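Local coordinates for cobalamin biosynthesis protein CobN (Mycobacterium tuberculosis, PDB 7C6O) that probably serves as the large, catalytic subunit of cobaltochelatase, which inserts cobalt into the corrin ring during cobalamin (vitamin B12) biosynthesis, at residues A[291-296]-A[340-345]; A[322-327]-A[569-574]. All coordinates share one frame; numbering follows the deposited sequence. Where two conformers were deposited one is given.

Both interactions are built around the edge of one mixed sheet, where strands 321-331 and 337-341 lie side by side, and their centres are about 9 Å apart. Interaction 1 (291-296 with 340-345) joins two helix starts and mixes a salt bridge near the surface with an indole packed against arginine methylenes. Interaction 2 (322-327 with 569-574) is wholly buried and relies on apolar contact and a bridging water, where a loop distant in sequence lies against strand 321-331. The two are stitched together by polar groups: Asp342 N lies 2.8 Å from Phe326 O, a probable hydrogen bond, and side chains of interaction 1 bond to carbonyls of the 569-574 loop.

Interaction 1 (A[291-296]-A[340-345])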
# COMPACT_ATOMS: atom_id res chain seq x y z
N SER A 291 19.93 2.62 11.76
CA SER A 291 20.99 2.57 10.78
C SER A 291 21.64 3.94 10.68
O SER A 291 21.00 4.95 11.00
CB SER A 291 20.45 2.13 9.41
OG SER A 291 19.27 2.84 9.09
N PRO A 292 22.90 4.02 10.26
CA PRO A 292 23.61 5.30 10.27
C PRO A 292 23.12 6.24 9.18
O PRO A 292 22.59 5.83 8.15
CB PRO A 292 25.07 4.90 10.04
CG PRO A 292 24.99 3.62 9.29
CD PRO A 292 23.78 2.91 9.83
N ARG A 293 23.32 7.54 9.43
CA ARG A 293 22.80 8.55 8.51
C ARG A 293 23.47 8.48 7.14
O ARG A 293 22.82 8.73 6.12
CB ARG A 293 22.97 9.95 9.11
CG ARG A 293 22.29 11.04 8.29
CD ARG A 293 22.54 12.42 8.88
NE ARG A 293 21.82 13.47 8.16
CZ ARG A 293 22.30 14.09 7.08
NH1 ARG A 293 23.48 13.76 6.59
NH2 ARG A 293 21.58 15.03 6.49
N ASP A 294 24.76 8.15 7.08
CA ASP A 294 25.45 8.11 5.80
C ASP A 294 24.82 7.08 4.87
O ASP A 294 24.72 7.30 3.65
CB ASP A 294 26.94 7.84 5.99
CG ASP A 294 27.24 6.43 6.46
OD1 ASP A 294 26.40 5.84 7.18
OD2 ASP A 294 28.32 5.91 6.12
N GLN A 295 24.38 5.94 5.42
CA GLN A 295 23.70 4.94 4.59
C GLN A 295 22.33 5.43 4.15
O GLN A 295 21.87 5.09 3.05
CB GLN A 295 23.57 3.62 5.34
CG GLN A 295 24.90 2.93 5.62
CD GLN A 295 24.72 1.62 6.36
OE1 GLN A 295 23.61 1.10 6.48
NE2 GLN A 295 25.82 1.07 6.87
N TRP A 296 21.66 6.22 4.99
CA TRP A 296 20.37 6.80 4.61
C TRP A 296 20.53 7.80 3.47
O TRP A 296 19.74 7.80 2.52
CB TRP A 296 19.73 7.46 5.83
CG TRP A 296 18.44 8.19 5.57
CD1 TRP A 296 17.22 7.64 5.32
CD2 TRP A 296 18.25 9.61 5.56
NE1 TRP A 296 16.28 8.63 5.15
CE2 TRP A 296 16.89 9.85 5.30
CE3 TRP A 296 19.11 10.70 5.75
CZ2 TRP A 296 16.36 11.14 5.22
CZ3 TRP A 296 18.58 11.98 5.67
CH2 TRP A 296 17.22 12.19 5.41
N VAL A 340 21.94 10.47 16.83
CA VAL A 340 22.38 11.81 16.45
C VAL A 340 21.32 12.41 15.53
O VAL A 340 20.91 11.78 14.55
CB VAL A 340 23.76 11.77 15.76
CG1 VAL A 340 24.22 13.16 15.41
CG2 VAL A 340 24.77 11.08 16.66
N ALA A 341 20.89 13.63 15.84
CA ALA A 341 19.76 14.23 15.16
C ALA A 341 20.20 15.04 13.94
O ALA A 341 21.28 15.63 13.91
CB ALA A 341 18.97 15.13 16.11
N ASP A 342 19.32 15.06 12.94
CA ASP A 342 19.46 15.88 11.74
C ASP A 342 18.61 17.13 11.93
O ASP A 342 17.38 17.03 11.91
CB ASP A 342 19.00 15.10 10.51
CG ASP A 342 19.18 15.87 9.20
OD1 ASP A 342 18.88 17.08 9.15
OD2 ASP A 342 19.60 15.24 8.21
N PRO A 343 19.22 18.31 12.12
CA PRO A 343 18.40 19.50 12.44
C PRO A 343 17.40 19.86 11.36
O PRO A 343 16.29 20.31 11.67
CB PRO A 343 19.46 20.60 12.62
CG PRO A 343 20.73 19.88 12.93
CD PRO A 343 20.66 18.60 12.15
N GLU A 344 17.75 19.67 10.09
CA GLU A 344 16.81 19.97 9.01
C GLU A 344 15.60 19.04 9.06
O GLU A 344 14.46 19.49 8.91
CB GLU A 344 17.51 19.90 7.66
CG GLU A 344 16.68 20.40 6.49
CD GLU A 344 15.73 19.33 5.96
OE1 GLU A 344 16.06 18.13 6.07
OE2 GLU A 344 14.65 19.70 5.44
N ARG A 345 15.84 17.74 9.26
CA ARG A 345 14.72 16.81 9.38
C ARG A 345 13.95 17.03 10.68
O ARG A 345 12.74 16.78 10.72
CB ARG A 345 15.22 15.37 9.30
CG ARG A 345 15.73 14.94 7.92
CD ARG A 345 14.59 14.78 6.91
NE ARG A 345 14.23 16.04 6.27
CZ ARG A 345 13.20 16.19 5.44
NH1 ARG A 345 12.42 15.16 5.15
NH2 ARG A 345 12.95 17.38 4.90
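Arg293 and Asp342 form the polar part of this contact, with Arg293 on the exposed side, while Asp342, Trp296 and Arg345 are buried. Arg293 is extended from CG to NE, its CG anti to the backbone N (chi1 -173°), and this length carries its guanidinium across to the aspartate. Its grip is side-on, with two nitrogens on a single oxygen: Arg293 NE lies 2.8 Å and Arg293 NH2 2.6 Å from Asp342 OD2. That oxygen sits in the guanidinium plane, yet both donors approach it from one face of the carboxylate, and the two planes are 44° apart. Arginine suits this exposed place, since its long aliphatic stem can span the gap while its head carries the charge. Asp342 does double duty. It is the N-cap of helix 343-361, directly after edge strand 337-341 of the mixed sheet, and Asp342 OD1 accepts from Arg345 N at 3.1 Å; the short aspartate side chain can reach forward to this amide, the usual N-cap bond, while the helix start probably helps stabilise its negative charge. On the inner side, Trp296 CH2 rests 4.0 Å from Arg345 CD, an apolar touch. Arg345 is bent at chi2 and chi3, which brings its methylenes to the ring and turns its head to Glu344: Arg345 NE meets Glu344 OE1 at 2.8 Å and Arg345 NH2 meets Glu344 OE2 at 2.9 Å, the latter bond almost straight at 177°. Beyond the two segments, Trp296 NE1 donates to Gly570 O, while Arg345 NH1 pairs with Asp578 and Met571 O.

Interaction 2 (A[322-327]-A[569-574]); sequences ITVPFS and LGMSAS
Pro325 and Val324 press against the backbone of Gly570 and Met571. Pro325 CD comes within 3.4 Å of Gly570 C and 3.5 Å of Gly570 CA, a tight fit, and Pro325 CG lies against the same backbone. Glycine suits both this close packing and the positive phi (69°) with which the loop turns here. Val324 stands beside the peptide that follows: Val324 CB is 3.5 Å from Met571 O, and Val324 CG1, set anti to the carbonyl carbon by a chi1 of -57°, reaches Met571 CB at 4.0 Å. These contacts set the 569-574 loop, which leads into helix 576-581, against strand 321-331, whose neighbours in the mixed sheet are the parallel strand 283-289 and the antiparallel 337-341. Valine, branched at CB, puts CB and CG1 against the loop without a long chain. The side chain of Met571, in contrast, touches the strand only with CB: bends at chi2 and chi3 lead its thioether end away. A bridging water completes the join, donating to Thr323 O at 2.7 Å and accepting from Met571 N at 3.1 Å, and so satisfies two backbone groups too far apart to pair directly.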
# COMPACT_ATOMS: atom_id res chain seq x y z
N ILE A 322 2.78 8.85 9.71
CA ILE A 322 4.17 8.52 9.40
C ILE A 322 4.85 9.76 8.84
O ILE A 322 4.40 10.31 7.83
CB ILE A 322 4.25 7.35 8.41
CG1 ILE A 322 3.46 6.14 8.93
CG2 ILE A 322 5.70 6.98 8.13
CD1 ILE A 322 3.93 5.62 10.27
N THR A 323 5.93 10.20 9.48
CA THR A 323 6.66 11.38 9.03
C THR A 323 8.03 10.94 8.48
O THR A 323 8.06 10.10 7.58
CB THR A 323 6.75 12.42 10.15
OG1 THR A 323 7.69 12.00 11.14
CG2 THR A 323 5.37 12.62 10.79
N VAL A 324 9.13 11.52 8.95
CA VAL A 324 10.44 11.34 8.32
C VAL A 324 11.47 11.02 9.41
O VAL A 324 11.17 11.17 10.60
CB VAL A 324 10.84 12.59 7.51
CG1 VAL A 324 9.78 12.91 6.46
CG2 VAL A 324 11.07 13.78 8.43
N PRO A 325 12.69 10.59 9.06
CA PRO A 325 13.70 10.32 10.10
C PRO A 325 14.39 11.60 10.54
O PRO A 325 14.94 12.34 9.72
CB PRO A 325 14.69 9.37 9.40
CG PRO A 325 14.07 9.03 8.07
CD PRO A 325 13.17 10.16 7.73
N PHE A 326 14.36 11.87 11.85
CA PHE A 326 15.06 13.03 12.39
C PHE A 326 16.29 12.67 13.20
O PHE A 326 17.02 13.58 13.63
CB PHE A 326 14.11 13.88 13.25
CG PHE A 326 13.79 13.28 14.59
CD1 PHE A 326 12.78 12.34 14.71
CD2 PHE A 326 14.48 13.67 15.72
CE1 PHE A 326 12.47 11.79 15.95
CE2 PHE A 326 14.18 13.12 16.96
CZ PHE A 326 13.18 12.19 17.07
N SER A 327 16.56 11.39 13.44
CA SER A 327 17.78 10.97 14.12
C SER A 327 18.20 9.61 13.59
O SER A 327 17.40 8.87 13.02
CB SER A 327 17.60 10.92 15.65
OG SER A 327 16.79 9.83 16.04
N LEU A 569 10.92 5.23 1.61
CA LEU A 569 10.22 5.91 2.69
C LEU A 569 11.29 6.49 3.61
O LEU A 569 12.49 6.27 3.40
CB LEU A 569 9.25 4.98 3.43
CG LEU A 569 9.76 3.89 4.37
CD1 LEU A 569 8.59 3.26 5.11
CD2 LEU A 569 10.55 2.83 3.62
N GLY A 570 10.86 7.23 4.62
CA GLY A 570 11.80 8.02 5.39
C GLY A 570 12.32 9.17 4.55
O GLY A 570 13.53 9.27 4.29
N MET A 571 11.42 10.05 4.11
CA MET A 571 11.74 11.03 3.09
C MET A 571 12.83 11.99 3.56
O MET A 571 12.92 12.35 4.74
CB MET A 571 10.49 11.82 2.69
CG MET A 571 9.25 10.96 2.45
SD MET A 571 9.55 9.51 1.41
CE MET A 571 9.93 10.27 -0.16
N SER A 572 13.68 12.39 2.61
CA SER A 572 14.75 13.35 2.83
C SER A 572 14.39 14.69 2.21
O SER A 572 13.37 14.84 1.52
CB SER A 572 16.07 12.84 2.24
OG SER A 572 16.05 12.92 0.82
N ALA A 573 15.25 15.68 2.46
CA ALA A 573 15.05 17.00 1.87
C ALA A 573 15.25 17.00 0.36
O ALA A 573 14.79 17.92 -0.32
CB ALA A 573 15.99 18.02 2.53
N SER A 574 15.93 15.99 -0.19
CA SER A 574 16.13 15.92 -1.63
C SER A 574 15.09 15.06 -2.32
O SER A 574 15.17 14.87 -3.54
CB SER A 574 17.54 15.40 -1.95
OG SER A 574 17.68 14.05 -1.56
O HOH W 1 8.71 8.99 5.20